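Local structure of ubiquitin (Sulfolobus solfataricus, 4WWM) at residues V29-D34 with L39-S44; I53-K58 with Q66-N71; I5-L10 with N15-Y20. The protein is probably an archaeal ubiquitin-related modifier of the Urm1 type, linked to protein conjugation and the proteasome pathway and perhaps to sulfur transfer in tRNA modification. All coordinates share one frame; numbering follows the deposited sequence. Where two conformers were deposited one is given.

Contact 1: residues V29-D34 with L39-S44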
ATOM      1  N   VAL A  29      -6.915   2.399   1.608  1.00 19.64           N
ATOM      2  CA  VAL A  29      -6.351   1.103   1.245  1.00 17.29           C
ATOM      3  C   VAL A  29      -5.285   0.732   2.271  1.00 15.60           C
ATOM      4  O   VAL A  29      -5.318  -0.355   2.849  1.00 15.38           O
ATOM      5  CB  VAL A  29      -5.736   1.115  -0.179  1.00 15.14           C
ATOM      6  CG1 VAL A  29      -4.957  -0.172  -0.470  1.00 15.07           C
ATOM      7  CG2 VAL A  29      -6.818   1.311  -1.224  1.00 18.29           C
ATOM      8  N   LEU A  30      -4.359   1.652   2.514  1.00 17.15           N
ATOM      9  CA  LEU A  30      -3.240   1.384   3.409  1.00 12.32           C
ATOM     10  C   LEU A  30      -3.708   1.163   4.842  1.00 12.93           C
ATOM     11  O   LEU A  30      -3.165   0.314   5.546  1.00 15.56           O
ATOM     12  CB  LEU A  30      -2.228   2.531   3.355  1.00 11.86           C
ATOM     13  CG  LEU A  30      -1.645   2.823   1.969  1.00 11.75           C
ATOM     14  CD1 LEU A  30      -0.717   4.027   2.016  1.00 16.19           C
ATOM     15  CD2 LEU A  30      -0.918   1.613   1.402  1.00 15.27           C
ATOM     16  N   VAL A  31      -4.713   1.917   5.273  1.00 19.71           N
ATOM     17  CA  VAL A  31      -5.235   1.771   6.628  1.00 15.17           C
ATOM     18  C   VAL A  31      -5.905   0.408   6.798  1.00 19.77           C
ATOM     19  O   VAL A  31      -5.790  -0.213   7.855  1.00 16.39           O
ATOM     20  CB  VAL A  31      -6.235   2.898   6.979  1.00 16.72           C
ATOM     21  CG1 VAL A  31      -7.013   2.574   8.255  1.00 19.77           C
ATOM     22  CG2 VAL A  31      -5.503   4.219   7.147  1.00 16.75           C
ATOM     23  N   LYS A  32      -6.603  -0.057   5.764  1.00 20.26           N
ATOM     24  CA  LYS A  32      -7.262  -1.358   5.827  1.00 18.70           C
ATOM     25  C   LYS A  32      -6.235  -2.486   5.884  1.00 21.87           C
ATOM     26  O   LYS A  32      -6.421  -3.470   6.597  1.00 20.28           O
ATOM     27  CB  LYS A  32      -8.191  -1.562   4.628  1.00 21.89           C
ATOM     28  CG  LYS A  32      -8.849  -2.944   4.597  1.00 41.96           C
ATOM     29  CD  LYS A  32      -9.941  -3.044   3.541  1.00 33.60           C
ATOM     30  CE  LYS A  32     -11.173  -2.238   3.922  1.00 36.74           C
ATOM     31  NZ  LYS A  32     -12.239  -2.313   2.882  1.00 38.36           N
ATOM     32  N   ILE A  33      -5.157  -2.335   5.124  1.00 20.76           N
ATOM     33  CA  ILE A  33      -4.072  -3.306   5.118  1.00 19.98           C
ATOM     34  C   ILE A  33      -3.319  -3.281   6.450  1.00 19.96           C
ATOM     35  O   ILE A  33      -3.015  -4.330   7.026  1.00 20.03           O
ATOM     36  CB  ILE A  33      -3.086  -3.022   3.953  1.00 26.33           C
ATOM     37  CG1 ILE A  33      -3.777  -3.221   2.600  1.00 26.60           C
ATOM     38  CG2 ILE A  33      -1.847  -3.904   4.038  1.00 31.69           C
ATOM     39  CD1 ILE A  33      -4.280  -4.631   2.338  1.00 24.24           C
ATOM     40  N   ASP A  34      -3.035  -2.076   6.936  1.00 25.54           N
ATOM     41  CA  ASP A  34      -2.140  -1.875   8.072  1.00 28.20           C
ATOM     42  C   ASP A  34      -2.894  -1.724   9.393  1.00 32.24           C
ATOM     43  O   ASP A  34      -2.315  -1.316  10.404  1.00 33.96           O
ATOM     44  CB  ASP A  34      -1.282  -0.633   7.825  1.00 22.79           C
ATOM     45  CG  ASP A  34      -0.011  -0.618   8.649  1.00 22.73           C
ATOM     46  OD1 ASP A  34       0.628  -1.680   8.787  1.00 24.82           O
ATOM     47  OD2 ASP A  34       0.357   0.468   9.143  1.00 26.19           O
ATOM     48  N   LEU A  39       2.554  -1.561  10.549  1.00 21.12           N
ATOM     49  CA  LEU A  39       3.834  -1.949   9.976  1.00 20.09           C
ATOM     50  C   LEU A  39       4.329  -0.936   8.942  1.00 19.37           C
ATOM     51  O   LEU A  39       5.529  -0.679   8.857  1.00 19.97           O
ATOM     52  CB  LEU A  39       3.725  -3.339   9.340  1.00 18.38           C
ATOM     53  CG  LEU A  39       3.613  -4.510  10.322  1.00 19.81           C
ATOM     54  CD1 LEU A  39       3.211  -5.782   9.593  1.00 18.95           C
ATOM     55  CD2 LEU A  39       4.922  -4.720  11.068  1.00 21.60           C
ATOM     56  N   ILE A  40       3.413  -0.359   8.166  1.00 18.71           N
ATOM     57  CA  ILE A  40       3.794   0.553   7.088  1.00 18.63           C
ATOM     58  C   ILE A  40       3.332   1.991   7.330  1.00 20.62           C
ATOM     59  O   ILE A  40       3.797   2.909   6.658  1.00 23.67           O
ATOM     60  CB  ILE A  40       3.248   0.066   5.729  1.00 16.86           C
ATOM     61  CG1 ILE A  40       1.720  -0.021   5.755  1.00 16.95           C
ATOM     62  CG2 ILE A  40       3.856  -1.289   5.387  1.00 18.66           C
ATOM     63  CD1 ILE A  40       1.109  -0.385   4.417  1.00 17.98           C
ATOM     64  N   LEU A  41       2.433   2.185   8.291  1.00 21.66           N
ATOM     65  CA  LEU A  41       1.980   3.525   8.661  1.00 23.85           C
ATOM     66  C   LEU A  41       2.380   3.884  10.089  1.00 25.68           C
ATOM     67  O   LEU A  41       2.251   3.072  11.007  1.00 25.69           O
ATOM     68  CB  LEU A  41       0.460   3.646   8.521  1.00 24.27           C
ATOM     69  CG  LEU A  41      -0.161   3.417   7.142  1.00 23.30           C
ATOM     70  CD1 LEU A  41      -1.655   3.674   7.219  1.00 24.76           C
ATOM     71  CD2 LEU A  41       0.485   4.293   6.079  1.00 24.00           C
ATOM     72  N   ASN A  42       2.862   5.112  10.268  1.00 27.69           N
ATOM     73  CA  ASN A  42       3.054   5.673  11.600  1.00 29.96           C
ATOM     74  C   ASN A  42       1.692   5.876  12.251  1.00 33.09           C
ATOM     75  O   ASN A  42       0.660   5.669  11.611  1.00 32.89           O
ATOM     76  CB  ASN A  42       3.816   7.002  11.536  1.00 36.30           C
ATOM     77  CG  ASN A  42       5.274   6.829  11.150  1.00 44.25           C
ATOM     78  OD1 ASN A  42       6.052   6.209  11.876  1.00 42.08           O
ATOM     79  ND2 ASN A  42       5.659   7.405  10.014  1.00 58.64           N
ATOM     80  N   GLU A  43       1.679   6.287  13.514  1.00 35.58           N
ATOM     81  CA  GLU A  43       0.427   6.536  14.217  0.51 49.66           C
ATOM     82  C   GLU A  43      -0.346   7.674  13.554  1.00 44.98           C
ATOM     83  O   GLU A  43      -1.570   7.753  13.663  1.00 46.52           O
ATOM     84  CB  GLU A  43       0.690   6.859  15.689  0.51 56.83           C
ATOM     85  CG  GLU A  43      -0.570   7.095  16.510  0.51 61.28           C
ATOM     86  CD  GLU A  43      -1.543   5.933  16.431  0.51 65.22           C
ATOM     87  OE1 GLU A  43      -1.087   4.770  16.474  0.51 59.51           O
ATOM     88  OE2 GLU A  43      -2.762   6.182  16.319  0.51 73.82           O
ATOM     89  N   SER A  44       0.376   8.550  12.864  1.00 47.91           N
ATOM     90  CA  SER A  44      -0.236   9.673  12.162  1.00 59.42           C
ATOM     91  C   SER A  44      -0.692   9.276  10.757  1.00 55.41           C
ATOM     92  O   SER A  44      -0.999  10.140   9.934  1.00 44.98           O
ATOM     93  CB  SER A  44       0.747  10.841  12.077  1.00 56.97           C
ATOM     94  OG  SER A  44       1.883  10.496  11.302  1.00 46.00           O
TER

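Contact 2: residues I53-K58 with Q66-N71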
ATOM      1  N   ILE A  53       5.446   3.077  -2.816  1.00 18.96           N
ATOM      2  CA  ILE A  53       4.201   2.555  -3.359  1.00 18.01           C
ATOM      3  C   ILE A  53       4.120   2.842  -4.850  1.00 18.96           C
ATOM      4  O   ILE A  53       4.268   3.985  -5.286  1.00 22.86           O
ATOM      5  CB  ILE A  53       2.968   3.152  -2.655  1.00 19.79           C
ATOM      6  CG1 ILE A  53       3.044   2.884  -1.149  1.00 23.81           C
ATOM      7  CG2 ILE A  53       1.685   2.565  -3.242  1.00 23.29           C
ATOM      8  CD1 ILE A  53       1.868   3.429  -0.367  1.00 27.81           C
ATOM      9  N   LEU A  54       3.893   1.785  -5.621  1.00 21.10           N
ATOM     10  CA  LEU A  54       3.642   1.909  -7.047  1.00 19.30           C
ATOM     11  C   LEU A  54       2.166   1.670  -7.316  1.00 24.82           C
ATOM     12  O   LEU A  54       1.567   0.750  -6.760  1.00 22.29           O
ATOM     13  CB  LEU A  54       4.492   0.918  -7.845  1.00 20.66           C
ATOM     14  CG  LEU A  54       6.009   1.039  -7.696  1.00 21.03           C
ATOM     15  CD1 LEU A  54       6.707   0.001  -8.562  1.00 23.03           C
ATOM     16  CD2 LEU A  54       6.486   2.440  -8.045  1.00 25.60           C
ATOM     17  N   ILE A  55       1.585   2.520  -8.153  1.00 18.69           N
ATOM     18  CA  ILE A  55       0.244   2.300  -8.666  1.00 18.78           C
ATOM     19  C   ILE A  55       0.372   2.062 -10.164  1.00 19.73           C
ATOM     20  O   ILE A  55       0.758   2.963 -10.908  1.00 22.07           O
ATOM     21  CB  ILE A  55      -0.686   3.492  -8.385  1.00 19.36           C
ATOM     22  CG1 ILE A  55      -0.772   3.742  -6.875  1.00 20.83           C
ATOM     23  CG2 ILE A  55      -2.072   3.228  -8.961  1.00 20.12           C
ATOM     24  CD1 ILE A  55      -1.515   5.008  -6.483  1.00 23.95           C
ATOM     25  N   ASN A  56       0.067   0.841 -10.591  1.00 20.75           N
ATOM     26  CA  ASN A  56       0.255   0.433 -11.979  1.00 22.62           C
ATOM     27  C   ASN A  56       1.670   0.735 -12.464  1.00 22.95           C
ATOM     28  O   ASN A  56       1.868   1.191 -13.589  1.00 24.92           O
ATOM     29  CB  ASN A  56      -0.773   1.118 -12.881  1.00 24.56           C
ATOM     30  CG  ASN A  56      -2.202   0.763 -12.507  1.00 24.75           C
ATOM     31  OD1 ASN A  56      -2.483  -0.356 -12.080  1.00 24.38           O
ATOM     32  ND2 ASN A  56      -3.111   1.717 -12.662  1.00 25.63           N
ATOM     33  N   GLY A  57       2.646   0.497 -11.594  1.00 25.34           N
ATOM     34  CA  GLY A  57       4.048   0.593 -11.962  1.00 26.69           C
ATOM     35  C   GLY A  57       4.667   1.968 -11.791  1.00 23.77           C
ATOM     36  O   GLY A  57       5.866   2.136 -12.026  1.00 24.19           O
ATOM     37  N   LYS A  58       3.861   2.946 -11.381  1.00 22.00           N
ATOM     38  CA  LYS A  58       4.323   4.328 -11.239  1.00 28.66           C
ATOM     39  C   LYS A  58       4.226   4.810  -9.794  1.00 21.52           C
ATOM     40  O   LYS A  58       3.321   4.415  -9.061  1.00 20.16           O
ATOM     41  CB  LYS A  58       3.509   5.257 -12.146  1.00 31.65           C
ATOM     42  CG  LYS A  58       3.593   4.920 -13.627  1.00 44.38           C
ATOM     43  CD  LYS A  58       2.673   5.815 -14.442  1.00 53.67           C
ATOM     44  CE  LYS A  58       2.711   5.467 -15.921  1.00 53.01           C
ATOM     45  NZ  LYS A  58       1.863   6.391 -16.726  1.00 59.33           N
ATOM     46  N   GLN A  66      -5.838  10.831  -6.517  1.00 25.00           N
ATOM     47  CA  GLN A  66      -7.009  10.706  -7.373  1.00 25.19           C
ATOM     48  C   GLN A  66      -7.710   9.383  -7.089  1.00 26.22           C
ATOM     49  O   GLN A  66      -7.141   8.497  -6.450  1.00 21.30           O
ATOM     50  CB  GLN A  66      -6.619  10.804  -8.850  1.00 31.43           C
ATOM     51  CG  GLN A  66      -6.369  12.230  -9.325  1.00 31.61           C
ATOM     52  CD  GLN A  66      -5.903  12.298 -10.765  1.00 30.41           C
ATOM     53  OE1 GLN A  66      -6.669  12.652 -11.662  1.00 35.22           O
ATOM     54  NE2 GLN A  66      -4.637  11.967 -10.995  1.00 33.97           N
ATOM     55  N   LEU A  67      -8.952   9.266  -7.549  1.00 21.40           N
ATOM     56  CA  LEU A  67      -9.719   8.038  -7.400  1.00 22.09           C
ATOM     57  C   LEU A  67      -8.965   6.851  -7.967  1.00 21.34           C
ATOM     58  O   LEU A  67      -8.489   6.893  -9.098  1.00 20.79           O
ATOM     59  CB  LEU A  67     -11.071   8.155  -8.103  1.00 24.14           C
ATOM     60  CG  LEU A  67     -12.245   8.741  -7.319  1.00 27.53           C
ATOM     61  CD1 LEU A  67     -13.442   8.894  -8.240  1.00 36.89           C
ATOM     62  CD2 LEU A  67     -12.600   7.867  -6.128  1.00 27.07           C
ATOM     63  N   LEU A  68      -8.856   5.793  -7.175  1.00 23.28           N
ATOM     64  CA  LEU A  68      -8.318   4.539  -7.672  1.00 20.37           C
ATOM     65  C   LEU A  68      -9.410   3.806  -8.444  1.00 22.20           C
ATOM     66  O   LEU A  68     -10.585   3.871  -8.084  1.00 22.10           O
ATOM     67  CB  LEU A  68      -7.797   3.672  -6.524  1.00 17.18           C
ATOM     68  CG  LEU A  68      -6.661   4.258  -5.686  1.00 15.71           C
ATOM     69  CD1 LEU A  68      -6.478   3.450  -4.419  1.00 17.03           C
ATOM     70  CD2 LEU A  68      -5.374   4.285  -6.489  1.00 18.65           C
ATOM     71  N   ASN A  69      -9.018   3.127  -9.514  1.00 26.87           N
ATOM     72  CA  ASN A  69      -9.945   2.293 -10.263  1.00 29.33           C
ATOM     73  C   ASN A  69      -9.836   0.854  -9.776  1.00 27.87           C
ATOM     74  O   ASN A  69      -8.772   0.422  -9.336  1.00 25.22           O
ATOM     75  CB  ASN A  69      -9.667   2.396 -11.759  1.00 29.93           C
ATOM     76  CG  ASN A  69      -9.847   3.811 -12.282  1.00 37.02           C
ATOM     77  OD1 ASN A  69     -10.655   4.581 -11.757  1.00 37.55           O
ATOM     78  ND2 ASN A  69      -9.091   4.161 -13.315  1.00 38.80           N
ATOM     79  N   ASP A  70     -10.946   0.128  -9.844  1.00 32.56           N
ATOM     80  CA  ASP A  70     -11.038  -1.218  -9.283  1.00 35.82           C
ATOM     81  C   ASP A  70      -9.938  -2.159  -9.770  1.00 36.23           C
ATOM     82  O   ASP A  70      -9.558  -3.091  -9.058  1.00 37.19           O
ATOM     83  CB  ASP A  70     -12.404  -1.828  -9.612  1.00 45.75           C
ATOM     84  CG  ASP A  70     -13.510  -1.310  -8.710  1.00 46.50           C
ATOM     85  OD1 ASP A  70     -13.271  -0.340  -7.958  1.00 42.23           O
ATOM     86  OD2 ASP A  70     -14.624  -1.873  -8.759  1.00 54.83           O
ATOM     87  N   ASN A  71      -9.430  -1.917 -10.975  1.00 23.88           N
ATOM     88  CA  ASN A  71      -8.429  -2.794 -11.573  1.00 24.23           C
ATOM     89  C   ASN A  71      -6.992  -2.294 -11.390  1.00 24.23           C
ATOM     90  O   ASN A  71      -6.065  -2.831 -11.994  1.00 25.74           O
ATOM     91  CB  ASN A  71      -8.723  -2.982 -13.062  1.00 27.03           C
ATOM     92  CG  ASN A  71     -10.039  -3.702 -13.312  1.00 32.86           C
ATOM     93  OD1 ASN A  71     -10.598  -4.335 -12.413  1.00 34.90           O
ATOM     94  ND2 ASN A  71     -10.538  -3.613 -14.539  1.00 33.92           N
TER

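Contact 3: residues I5-L10 with N15-Y20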
ATOM      1  N   ILE A   5      -0.225  -5.684  -3.812  1.00 11.91           N
ATOM      2  CA  ILE A   5       0.845  -6.674  -3.832  1.00 12.16           C
ATOM      3  C   ILE A   5       1.972  -6.250  -2.893  1.00 11.38           C
ATOM      4  O   ILE A   5       2.504  -5.146  -3.010  1.00 11.83           O
ATOM      5  CB  ILE A   5       1.408  -6.873  -5.253  1.00 14.75           C
ATOM      6  CG1 ILE A   5       0.286  -7.295  -6.211  1.00 15.40           C
ATOM      7  CG2 ILE A   5       2.524  -7.914  -5.238  1.00 16.33           C
ATOM      8  CD1 ILE A   5       0.734  -7.514  -7.657  1.00 18.06           C
ATOM      9  N   LEU A   6       2.335  -7.133  -1.966  1.00 14.17           N
ATOM     10  CA  LEU A   6       3.431  -6.870  -1.041  1.00 12.14           C
ATOM     11  C   LEU A   6       4.725  -7.441  -1.599  1.00 14.70           C
ATOM     12  O   LEU A   6       4.718  -8.486  -2.251  1.00 15.83           O
ATOM     13  CB  LEU A   6       3.133  -7.470   0.338  1.00 14.38           C
ATOM     14  CG  LEU A   6       1.868  -6.972   1.041  1.00 13.20           C
ATOM     15  CD1 LEU A   6       1.685  -7.696   2.360  1.00 13.42           C
ATOM     16  CD2 LEU A   6       1.910  -5.476   1.275  1.00 12.12           C
ATOM     17  N   LYS A   7       5.830  -6.746  -1.344  1.00 15.10           N
ATOM     18  CA  LYS A   7       7.149  -7.179  -1.799  1.00 15.90           C
ATOM     19  C   LYS A   7       8.125  -7.273  -0.632  1.00 18.10           C
ATOM     20  O   LYS A   7       7.936  -6.633   0.405  1.00 18.85           O
ATOM     21  CB  LYS A   7       7.703  -6.216  -2.853  1.00 21.48           C
ATOM     22  CG  LYS A   7       6.926  -6.188  -4.160  1.00 25.27           C
ATOM     23  CD  LYS A   7       7.133  -7.459  -4.963  1.00 33.09           C
ATOM     24  CE  LYS A   7       6.239  -7.490  -6.189  1.00 39.08           C
ATOM     25  NZ  LYS A   7       6.252  -8.824  -6.851  1.00 41.01           N
ATOM     26  N   GLY A   8       9.174  -8.070  -0.814  1.00 27.57           N
ATOM     27  CA  GLY A   8      10.236  -8.170   0.167  1.00 29.66           C
ATOM     28  C   GLY A   8       9.762  -8.691   1.513  1.00 23.11           C
ATOM     29  O   GLY A   8       8.852  -9.520   1.575  1.00 23.50           O
ATOM     30  N   PRO A   9      10.386  -8.211   2.603  1.00 25.77           N
ATOM     31  CA  PRO A   9      10.049  -8.668   3.957  1.00 29.25           C
ATOM     32  C   PRO A   9       8.595  -8.428   4.357  1.00 21.75           C
ATOM     33  O   PRO A   9       8.112  -9.095   5.272  1.00 24.78           O
ATOM     34  CB  PRO A   9      10.986  -7.844   4.846  1.00 32.33           C
ATOM     35  CG  PRO A   9      12.141  -7.527   3.977  1.00 33.10           C
ATOM     36  CD  PRO A   9      11.574  -7.339   2.605  1.00 30.47           C
ATOM     37  N   LEU A  10       7.917  -7.494   3.696  1.00 16.99           N
ATOM     38  CA  LEU A  10       6.531  -7.184   4.042  1.00 15.15           C
ATOM     39  C   LEU A  10       5.644  -8.414   3.884  1.00 13.71           C
ATOM     40  O   LEU A  10       4.656  -8.572   4.600  1.00 13.84           O
ATOM     41  CB  LEU A  10       5.991  -6.042   3.177  1.00 15.94           C
ATOM     42  CG  LEU A  10       6.585  -4.647   3.385  1.00 18.69           C
ATOM     43  CD1 LEU A  10       5.873  -3.643   2.488  1.00 19.41           C
ATOM     44  CD2 LEU A  10       6.507  -4.208   4.842  1.00 18.63           C
ATOM     45  N   ASN A  15       2.135 -11.681   6.435  1.00 18.22           N
ATOM     46  CA  ASN A  15       1.710 -13.077   6.285  1.00 19.72           C
ATOM     47  C   ASN A  15       0.763 -13.298   5.102  1.00 19.02           C
ATOM     48  O   ASN A  15      -0.043 -14.230   5.108  1.00 20.28           O
ATOM     49  CB  ASN A  15       1.047 -13.583   7.569  1.00 20.92           C
ATOM     50  CG  ASN A  15       1.089 -15.099   7.695  1.00 23.79           C
ATOM     51  OD1 ASN A  15       2.043 -15.747   7.262  1.00 25.36           O
ATOM     52  ND2 ASN A  15       0.049 -15.669   8.288  1.00 25.10           N
ATOM     53  N   PHE A  16       0.864 -12.439   4.093  1.00 17.49           N
ATOM     54  CA  PHE A  16       0.223 -12.685   2.805  1.00 17.27           C
ATOM     55  C   PHE A  16       0.998 -11.936   1.730  1.00 18.52           C
ATOM     56  O   PHE A  16       1.853 -11.109   2.047  1.00 16.91           O
ATOM     57  CB  PHE A  16      -1.256 -12.270   2.820  1.00 15.94           C
ATOM     58  CG  PHE A  16      -1.485 -10.790   2.959  1.00 14.03           C
ATOM     59  CD1 PHE A  16      -1.488  -9.966   1.847  1.00 13.08           C
ATOM     60  CD2 PHE A  16      -1.724 -10.226   4.200  1.00 13.81           C
ATOM     61  CE1 PHE A  16      -1.707  -8.609   1.971  1.00 14.74           C
ATOM     62  CE2 PHE A  16      -1.946  -8.867   4.329  1.00 12.84           C
ATOM     63  CZ  PHE A  16      -1.936  -8.059   3.213  1.00 12.03           C
ATOM     64  N   ARG A  17       0.716 -12.239   0.466  1.00 17.22           N
ATOM     65  CA  ARG A  17       1.453 -11.646  -0.648  1.00 17.49           C
ATOM     66  C   ARG A  17       0.581 -10.692  -1.458  1.00 15.93           C
ATOM     67  O   ARG A  17       1.030  -9.617  -1.855  1.00 15.57           O
ATOM     68  CB  ARG A  17       2.007 -12.742  -1.560  1.00 24.41           C
ATOM     69  CG  ARG A  17       2.896 -12.219  -2.677  1.00 28.69           C
ATOM     70  CD  ARG A  17       3.497 -13.355  -3.490  1.00 42.09           C
ATOM     71  NE  ARG A  17       4.284 -12.866  -4.619  1.00 63.05           N
ATOM     72  CZ  ARG A  17       4.931 -13.648  -5.479  1.00 69.96           C
ATOM     73  NH1 ARG A  17       4.893 -14.968  -5.347  1.00 62.06           N
ATOM     74  NH2 ARG A  17       5.621 -13.107  -6.475  1.00 72.04           N
ATOM     75  N   GLU A  18      -0.659 -11.097  -1.707  1.00 15.81           N
ATOM     76  CA  GLU A  18      -1.582 -10.294  -2.496  1.00 14.81           C
ATOM     77  C   GLU A  18      -2.970 -10.329  -1.892  1.00 13.37           C
ATOM     78  O   GLU A  18      -3.399 -11.347  -1.347  1.00 14.24           O
ATOM     79  CB  GLU A  18      -1.636 -10.787  -3.945  1.00 16.93           C
ATOM     80  CG  GLU A  18      -0.292 -10.801  -4.640  1.00 27.89           C
ATOM     81  CD  GLU A  18      -0.372 -11.317  -6.063  1.00 32.13           C
ATOM     82  OE1 GLU A  18      -1.494 -11.605  -6.535  1.00 30.81           O
ATOM     83  OE2 GLU A  18       0.693 -11.438  -6.705  1.00 33.77           O
ATOM     84  N   ILE A  19      -3.669  -9.206  -2.001  1.00 17.72           N
ATOM     85  CA  ILE A  19      -5.011  -9.085  -1.460  1.00 18.97           C
ATOM     86  C   ILE A  19      -5.765  -8.001  -2.223  1.00 17.57           C
ATOM     87  O   ILE A  19      -5.171  -7.009  -2.648  1.00 18.89           O
ATOM     88  CB  ILE A  19      -4.971  -8.760   0.055  1.00 15.70           C
ATOM     89  CG1 ILE A  19      -6.343  -8.974   0.701  1.00 16.72           C
ATOM     90  CG2 ILE A  19      -4.467  -7.337   0.294  1.00 15.32           C
ATOM     91  CD1 ILE A  19      -6.315  -8.884   2.221  1.00 16.61           C
ATOM     92  N   TYR A  20      -7.061  -8.211  -2.430  1.00 15.42           N
ATOM     93  CA  TYR A  20      -7.912  -7.195  -3.036  0.57 15.97           C
ATOM     94  C   TYR A  20      -8.620  -6.389  -1.952  1.00 16.80           C
ATOM     95  O   TYR A  20      -8.985  -6.931  -0.908  1.00 13.84           O
ATOM     96  CB  TYR A  20      -8.942  -7.833  -3.968  0.57 16.38           C
ATOM     97  CG  TYR A  20      -8.382  -8.341  -5.279  0.57 16.53           C
ATOM     98  CD1 TYR A  20      -7.826  -9.610  -5.376  0.57 16.46           C
ATOM     99  CD2 TYR A  20      -8.434  -7.559  -6.425  0.57 16.70           C
ATOM    100  CE1 TYR A  20      -7.324 -10.078  -6.573  0.57 17.75           C
ATOM    101  CE2 TYR A  20      -7.935  -8.019  -7.625  0.57 18.30           C
ATOM    102  CZ  TYR A  20      -7.383  -9.279  -7.695  0.57 19.38           C
ATOM    103  OH  TYR A  20      -6.887  -9.734  -8.894  0.57 22.00           O
TER
HETATM  104  O   HOH W   1       5.126 -10.013  -4.404  1.00 27.12           O

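Contact 1: residues V29-D34 with L39-S44
D34, where the chain first leaves helical backbone angles after helix 26-33, sends its carboxylate into the backbone of L39-L41, and its side chain carries the polar half of this contact. With CG anti to the backbone N (chi1 -159°), the group is swung away from the helix and across to the loop. D34 CB lies 3.7 Å from I40 CG1, and D34 CG is closer still, at 3.4 Å from I40 CG1, as the two side chains slide past each other in opposite directions. I40 meets D34 with this branch because CG1 sits between its own backbone N and carbonyl carbon. At the tip the two oxygens share three consecutive amides. D34 OD1 takes L39 N at 2.6 Å through its syn lone pair, and also takes I40 N at 3.1 Å in a straighter bond, that donor standing 45° out of the carboxylate plane. D34 OD2 accepts L41 N at 2.8 Å from a donor raised 49° from the plane, with a weak second bond from I40 N. These donors hold the buried carboxylate in place and would be expected to favour its ionised form, in spite of the helix end close by.

The rest of the contact is apolar. L41 reaches back over the last turn of the helix, where its CD1 is 3.9 Å from V31 CG2 and also meets L30 CB. I40 CD1 touches L30 CD2 at 4.1 Å, the side chains crossing at about a right angle, while F14 of helix 10-14 also packs on D34, L39 and I40. An acidic residue at the end of a helix thus accepts the main-chain amides of the following loop, fastening it to the central helix of a ubiquitin-like beta-grasp fold.

Contact 2: residues I53-K58 with Q66-N71
I55 and L68 meet where the beta hairpin of strands 51-55 and 58-59 passes the loop that leads into strand 73-78 of the beta-grasp sheet. The touch is a narrow one between methyl groups: I55 CD1 lies 3.9 Å from L68 CD2, and the two side chains cross at about a right angle. In I55 the CG1 branch is anti to the carbonyl carbon and CG2 is anti to the backbone N, and it is the longer CG1 arm that carries CD1 to the loop. L68 starts out along the interface rather than into it, but its CD2 branch turns back toward I55. Next to this pair the N56 side chain approaches the backbone of N71, with N56 OD1 4.4 Å from N71 O, too far for a bond.

The second shell explains how the two sides are kept together. The amide of N56 is engaged at both ends, by D72 at the end of the loop and by I73, which begins strand 73-78: ND2 donates to D72 OD1 and OD1 accepts from I73 N, which fixes which way round the amide lies. The other oxygen of D72 takes N69 N, so this one carboxylate ties the hairpin turn to the loop. R24 NE is hydrogen-bonded to L68 O. L68 is buried and also packs on V29 of helix 26-33 and on I74 of strand 73-78.

The hairpin itself ends in a type I' turn from I55 to K58. N56 and G57 both have positive phi there, and at G57 a side chain would press on the carbonyl O of N56, which suits glycine. Two backbone bonds close the turn: K58 N reaches I55 O at 3.1 Å, and I55 N donates to K58 O at 2.7 Å.

Contact 3: residues I5-L10 with N15-Y20
F16 holds its CG between the backbone N and the carbonyl carbon (chi1 67°), which folds the ring back over L6, while L6 CG, anti to its carbonyl carbon, sends CD1 out to meet it. The result is a CH-pi contact over one face of the ring: L6 CD1 stands 3.9 Å from the F16 centroid and 25° off the ring normal. L6 CD1 is displaced toward the rim, 3.5 Å from F16 CE1.

One main-chain hydrogen bond joins the segments, L6 N to R17 O at 2.8 Å. It is almost perfectly straight (176°). The next step along the strands is the antiparallel non-hydrogen-bonded pair I5 and E18, whose side chains run side by side on the same face, I5 CG1 lying 3.9 Å from E18 CG. The charged end of E18 finds its partner outside the two segments, in a salt bridge from OE1 to K3 NZ.

A water bridges the two segments next to the main-chain bond. It donates to L6 O at 2.7 Å and accepts from K7 NZ at 2.9 Å and from R17 NE at 3.0 Å. R17 CG is anti to its backbone N and the chain beyond is extended, bringing the guanidinium edge toward the lysine, with K7 NZ 4.3 Å from R17 NH2 and near the guanidinium plane. The shared water probably eases this approach of like charges.

Helix 10-14 joins the two strands, and its I11 and F14 pack on L6. Strand 18-20 is the outermost on this side of the sheet within the chain; strand 3-6 separates it from strand 73-78, where I76 makes backbone bonds with I5 and K7 and also packs against L10.

Helix 26-33 relates the three sites. In contact 1 its last turn and D34 meet L39-L41, while its buried residues reach both other contacts: L30 CD1 is 3.6 Å from I53 CD1 of contact 2, V29 CG2 is 3.9 Å from L68 CD1, and I33 CD1 is 3.4 Å from I19 CG2 of contact 3. The centres of contacts 1 and 2 lie about 17 Å apart, on opposite sides of the chain's centre, and those of contacts 1 and 3 about 14 Å. Contacts 2 and 3 do not touch, their nearest atoms being about 5 Å apart, yet both reach the same sheet. A sulfate, probably from the crystallisation liquor, lies about 4 Å from the E18 side chain.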